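Local coordinates for LRR receptor-like serine/threonine-protein kinase RGI3 (Arabidopsis thaliana, PDB 5HZ0) that acts as a plasma-membrane receptor kinase for RGF peptide hormones, which maintain the root stem cell niche, its extracellular leucine-rich repeat domain forming the part described, at residues A[594-598]-A[599-603]; A[522-526]-A[527-531]. The protein carries 5 engineered substitutions. All coordinates share one frame; numbering follows the deposited sequence.

Contact 1 of 2, residues A[594-598]-A[599-603]; sequences LNISY and NDFSG. With NAG (2-acetamido-2-deoxy-beta-D-glucopyranose), chain E.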
# COMPACT_ATOMS: atom_id res chain seq x y z
N LEU A 594 7.34 34.35 -8.44
CA LEU A 594 8.37 35.00 -9.24
C LEU A 594 9.38 35.62 -8.31
O LEU A 594 9.01 36.43 -7.47
CB LEU A 594 7.75 36.10 -10.12
CG LEU A 594 8.78 36.90 -10.93
CD1 LEU A 594 9.64 35.97 -11.77
CD2 LEU A 594 8.11 37.97 -11.82
N ASN A 595 10.65 35.23 -8.41
CA ASN A 595 11.69 35.89 -7.63
C ASN A 595 12.74 36.50 -8.57
O ASN A 595 13.53 35.78 -9.20
CB ASN A 595 12.30 34.89 -6.65
CG ASN A 595 13.16 35.55 -5.59
OD1 ASN A 595 13.62 36.68 -5.78
ND2 ASN A 595 13.42 34.85 -4.46
N ILE A 596 12.68 37.84 -8.69
CA ILE A 596 13.62 38.66 -9.48
C ILE A 596 14.67 39.47 -8.69
O ILE A 596 15.39 40.28 -9.27
CB ILE A 596 12.91 39.54 -10.53
CG1 ILE A 596 11.74 40.33 -9.92
CG2 ILE A 596 12.41 38.70 -11.70
CD1 ILE A 596 12.12 41.36 -8.90
N SER A 597 14.69 39.31 -7.37
CA SER A 597 15.49 40.13 -6.48
C SER A 597 17.00 39.99 -6.67
O SER A 597 17.47 39.03 -7.26
CB SER A 597 15.13 39.84 -5.03
OG SER A 597 15.70 38.62 -4.60
N TYR A 598 17.74 40.96 -6.17
CA TYR A 598 19.19 41.02 -6.32
C TYR A 598 19.65 40.81 -7.76
O TYR A 598 20.46 39.94 -8.05
CB TYR A 598 19.90 40.10 -5.33
CG TYR A 598 19.58 40.44 -3.90
CD1 TYR A 598 20.35 41.37 -3.19
CD2 TYR A 598 18.48 39.87 -3.26
CE1 TYR A 598 20.03 41.70 -1.87
CE2 TYR A 598 18.16 40.19 -1.96
CZ TYR A 598 18.94 41.10 -1.26
OH TYR A 598 18.61 41.40 0.03
N ASN A 599 19.10 41.62 -8.65
CA ASN A 599 19.56 41.68 -10.02
C ASN A 599 19.77 43.14 -10.38
O ASN A 599 19.67 44.02 -9.53
CB ASN A 599 18.58 41.01 -10.98
CG ASN A 599 18.85 39.51 -11.16
OD1 ASN A 599 19.85 39.12 -11.77
ND2 ASN A 599 17.93 38.67 -10.67
N ASP A 600 20.13 43.37 -11.64
CA ASP A 600 20.27 44.72 -12.19
C ASP A 600 19.06 45.22 -12.99
O ASP A 600 19.22 46.07 -13.85
CB ASP A 600 21.59 44.87 -12.96
CG ASP A 600 22.81 44.79 -12.05
OD1 ASP A 600 22.81 45.46 -10.99
OD2 ASP A 600 23.76 44.04 -12.37
N PHE A 601 17.91 44.57 -12.83
CA PHE A 601 16.68 44.95 -13.54
C PHE A 601 16.27 46.41 -13.28
O PHE A 601 16.54 46.98 -12.22
CB PHE A 601 15.50 44.04 -13.14
CG PHE A 601 15.64 42.60 -13.56
CD1 PHE A 601 15.88 42.25 -14.88
CD2 PHE A 601 15.49 41.58 -12.61
CE1 PHE A 601 15.99 40.91 -15.24
CE2 PHE A 601 15.61 40.25 -12.98
CZ PHE A 601 15.86 39.91 -14.28
N SER A 602 15.59 46.99 -14.26
CA SER A 602 15.10 48.36 -14.16
C SER A 602 13.92 48.51 -15.10
O SER A 602 13.77 47.74 -16.04
CB SER A 602 16.20 49.36 -14.53
OG SER A 602 16.26 49.57 -15.92
N GLY A 603 13.10 49.54 -14.88
CA GLY A 603 11.87 49.70 -15.64
C GLY A 603 10.60 49.52 -14.83
O GLY A 603 10.63 49.13 -13.65
C1 NAG E . 12.80 33.55 -4.32
C2 NAG E . 13.64 32.83 -3.26
C3 NAG E . 13.02 31.52 -2.77
C4 NAG E . 11.54 31.67 -2.47
C5 NAG E . 10.84 32.38 -3.63
C6 NAG E . 9.38 32.67 -3.36
C7 NAG E . 16.06 32.75 -3.03
C8 NAG E . 17.38 32.55 -3.73
N2 NAG E . 14.98 32.59 -3.78
O3 NAG E . 13.64 31.17 -1.57
O4 NAG E . 10.98 30.40 -2.15
O5 NAG E . 11.47 33.63 -3.87
O6 NAG E . 9.28 33.63 -2.32
O7 NAG E . 16.00 33.01 -1.83
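N599 folds back over the turn that precedes it and directs its carboxamide at the backbone of I596. Its CG lies beside the backbone N and opposite the carbonyl carbon (chi1 -89°), which turns ND2 inward to give a weak but nearly straight hydrogen bond to I596 O (3.3 Å), a carbonyl that also accepts from N622 ND2 near the C-terminal end. Outside the turn, ND2 also donates to V573 O, and OD1 accepts from L578 N, so both ends of the amide grip the preceding coil. This is the consensus asparagine of a leucine-rich repeat, one rung of the asparagine ladder. I596 meets F601 with its side chain as well: CB lies 3.7 Å from CE2 of the F601 ring, while I596 O sits at the ring edge, 3.6 Å from CD2. In the bend between these residues, Y598 has a left-handed backbone conformation, and its ring stacks with that of H575. On the strand side, N595 makes an Asx turn, its OD1 receiving S597 N (3.3 Å) and S597 OG (3.1 Å). An alanine in place of N599 is likely to leave the amide of L578 and the carbonyl of V573 without their partner. The chemistry thus separates two roles for asparagine: N595 carries the glycan through its ND2, bonded covalently to C1 of N-acetylglucosamine, whereas the buried N599 bonds to backbone groups of its own turn and of the coil before.

Contact 2 of 2, residues A[522-526]-A[527-531]; sequences LNLGE and NDFSG. With NAG (2-acetamido-2-deoxy-beta-D-glucopyranose), chain D.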
# COMPACT_ATOMS: atom_id res chain seq x y z
N LEU A 522 13.54 22.29 -13.65
CA LEU A 522 14.98 22.49 -13.83
C LEU A 522 15.56 23.39 -12.75
O LEU A 522 15.22 24.57 -12.65
CB LEU A 522 15.29 23.04 -15.23
CG LEU A 522 16.77 23.40 -15.46
CD1 LEU A 522 17.66 22.15 -15.40
CD2 LEU A 522 16.97 24.14 -16.76
N ASN A 523 16.43 22.81 -11.93
CA ASN A 523 17.12 23.57 -10.91
C ASN A 523 18.62 23.65 -11.16
O ASN A 523 19.34 22.68 -11.00
CB ASN A 523 16.86 22.99 -9.53
CG ASN A 523 17.21 23.97 -8.43
OD1 ASN A 523 17.84 25.00 -8.68
ND2 ASN A 523 16.82 23.65 -7.21
N LEU A 524 19.05 24.84 -11.59
CA LEU A 524 20.45 25.22 -11.74
C LEU A 524 20.99 26.14 -10.65
O LEU A 524 22.07 26.71 -10.80
CB LEU A 524 20.71 25.79 -13.13
CG LEU A 524 20.36 24.80 -14.25
CD1 LEU A 524 20.74 25.36 -15.61
CD2 LEU A 524 21.02 23.45 -13.98
N GLY A 525 20.20 26.37 -9.61
CA GLY A 525 20.59 27.30 -8.56
C GLY A 525 21.91 27.06 -7.86
O GLY A 525 22.37 25.93 -7.77
N GLU A 526 22.53 28.14 -7.37
CA GLU A 526 23.78 28.05 -6.62
C GLU A 526 24.89 27.32 -7.37
O GLU A 526 25.37 26.27 -6.95
CB GLU A 526 23.55 27.36 -5.29
CG GLU A 526 23.20 28.28 -4.18
CD GLU A 526 23.06 27.53 -2.88
OE1 GLU A 526 24.08 27.45 -2.15
OE2 GLU A 526 21.96 27.02 -2.58
N ASN A 527 25.31 27.90 -8.48
CA ASN A 527 26.44 27.41 -9.21
C ASN A 527 27.25 28.61 -9.66
O ASN A 527 27.04 29.72 -9.18
CB ASN A 527 26.01 26.54 -10.39
CG ASN A 527 25.73 25.09 -9.98
OD1 ASN A 527 26.66 24.33 -9.75
ND2 ASN A 527 24.46 24.70 -9.92
N ASP A 528 28.23 28.36 -10.51
CA ASP A 528 29.01 29.39 -11.16
C ASP A 528 28.63 29.69 -12.62
O ASP A 528 29.47 30.18 -13.37
CB ASP A 528 30.51 29.22 -10.96
CG ASP A 528 31.25 30.53 -11.09
OD1 ASP A 528 30.69 31.57 -10.68
OD2 ASP A 528 32.38 30.52 -11.62
N PHE A 529 27.45 29.28 -13.06
CA PHE A 529 27.01 29.59 -14.43
C PHE A 529 27.13 31.07 -14.80
O PHE A 529 26.90 31.97 -13.97
CB PHE A 529 25.57 29.14 -14.66
CG PHE A 529 25.38 27.67 -14.61
CD1 PHE A 529 25.92 26.86 -15.59
CD2 PHE A 529 24.68 27.09 -13.57
CE1 PHE A 529 25.75 25.50 -15.54
CE2 PHE A 529 24.52 25.73 -13.51
CZ PHE A 529 25.04 24.93 -14.50
N SER A 530 27.51 31.31 -16.05
CA SER A 530 27.78 32.65 -16.53
C SER A 530 27.21 32.83 -17.93
O SER A 530 26.61 31.91 -18.48
CB SER A 530 29.29 32.91 -16.57
OG SER A 530 29.92 32.13 -17.57
N GLY A 531 27.42 34.02 -18.49
CA GLY A 531 26.93 34.32 -19.81
C GLY A 531 25.44 34.54 -19.83
O GLY A 531 24.81 34.82 -18.81
C1 NAG D . 16.37 28.36 -5.99
C2 NAG D . 15.40 28.10 -4.84
C3 NAG D . 15.93 28.69 -3.52
C4 NAG D . 17.35 28.17 -3.24
C5 NAG D . 18.20 28.60 -4.44
C6 NAG D . 19.68 28.23 -4.33
C7 NAG D . 12.92 28.15 -5.01
C8 NAG D . 11.76 28.93 -5.56
N2 NAG D . 14.13 28.66 -5.24
O3 NAG D . 15.04 28.36 -2.48
O4 NAG D . 17.90 28.55 -1.97
O5 NAG D . 17.69 28.01 -5.61
O6 NAG D . 19.83 26.84 -4.16
O7 NAG D . 12.72 27.11 -4.38
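Residues 522-531 form the strand-to-loop corner of a leucine-rich repeat, where the chain leaves the short strand of the parallel array and bends toward the far side of the coil, and where the consensus asparagine of the asparagine ladder sits. N527 is that asparagine. With CG placed opposite the carbonyl carbon (chi1 -84°), its amide reaches back and ND2 donates to L524 O at 3.2 Å. The bond is almost straight at the hydrogen (173°), and the acceptor lies in the plane of the N527 amide, yet the donor stands well above the carbonyl plane of L524. The same carboxamide bridges to the previous coil, ND2 to L500 O and OD1 from L505 N, while L524 O also receives N552 ND2 from the next repeat; the asparagines therefore link successive coils. Next to this bond, F529 sets its CE2 3.8 Å from L524 CB, and L524 O lies near the ring plane at its edge. Both side chains are buried. At the strand end an Asx turn forms, G525 N donating to N523 OD1 at 2.9 Å with the donor tilted from the carbonyl plane. E526, whose backbone is left-handed, points its extended chain outward to a neighbouring N-acetylglucosamine of chain D. CG of E526 runs alongside C6 of the sugar (3.5 Å), and the sugar hydroxyl O6 donates a hydrogen bond to E526 OE2 at 2.7 Å.

Along the chain from the N terminus, contact 2 comes first, turning the corner after strand 521-523, and it is complete before contact 1 makes the equivalent turn after strand 593-595. The two are in series, neither nested nor crossed, and lie about 16 Å apart between centres with no direct touch. Strands 546-548 and 570-572 lie between them in the parallel array, so the contacts are linked through intervening coils. Contact 2 is tied on both flanks to neighbouring repeats. Contact 1 follows the last, C-terminal edge strand of the array within this chain, and its far flank is met by the C-terminal segment instead, including N622 and strand 624-627.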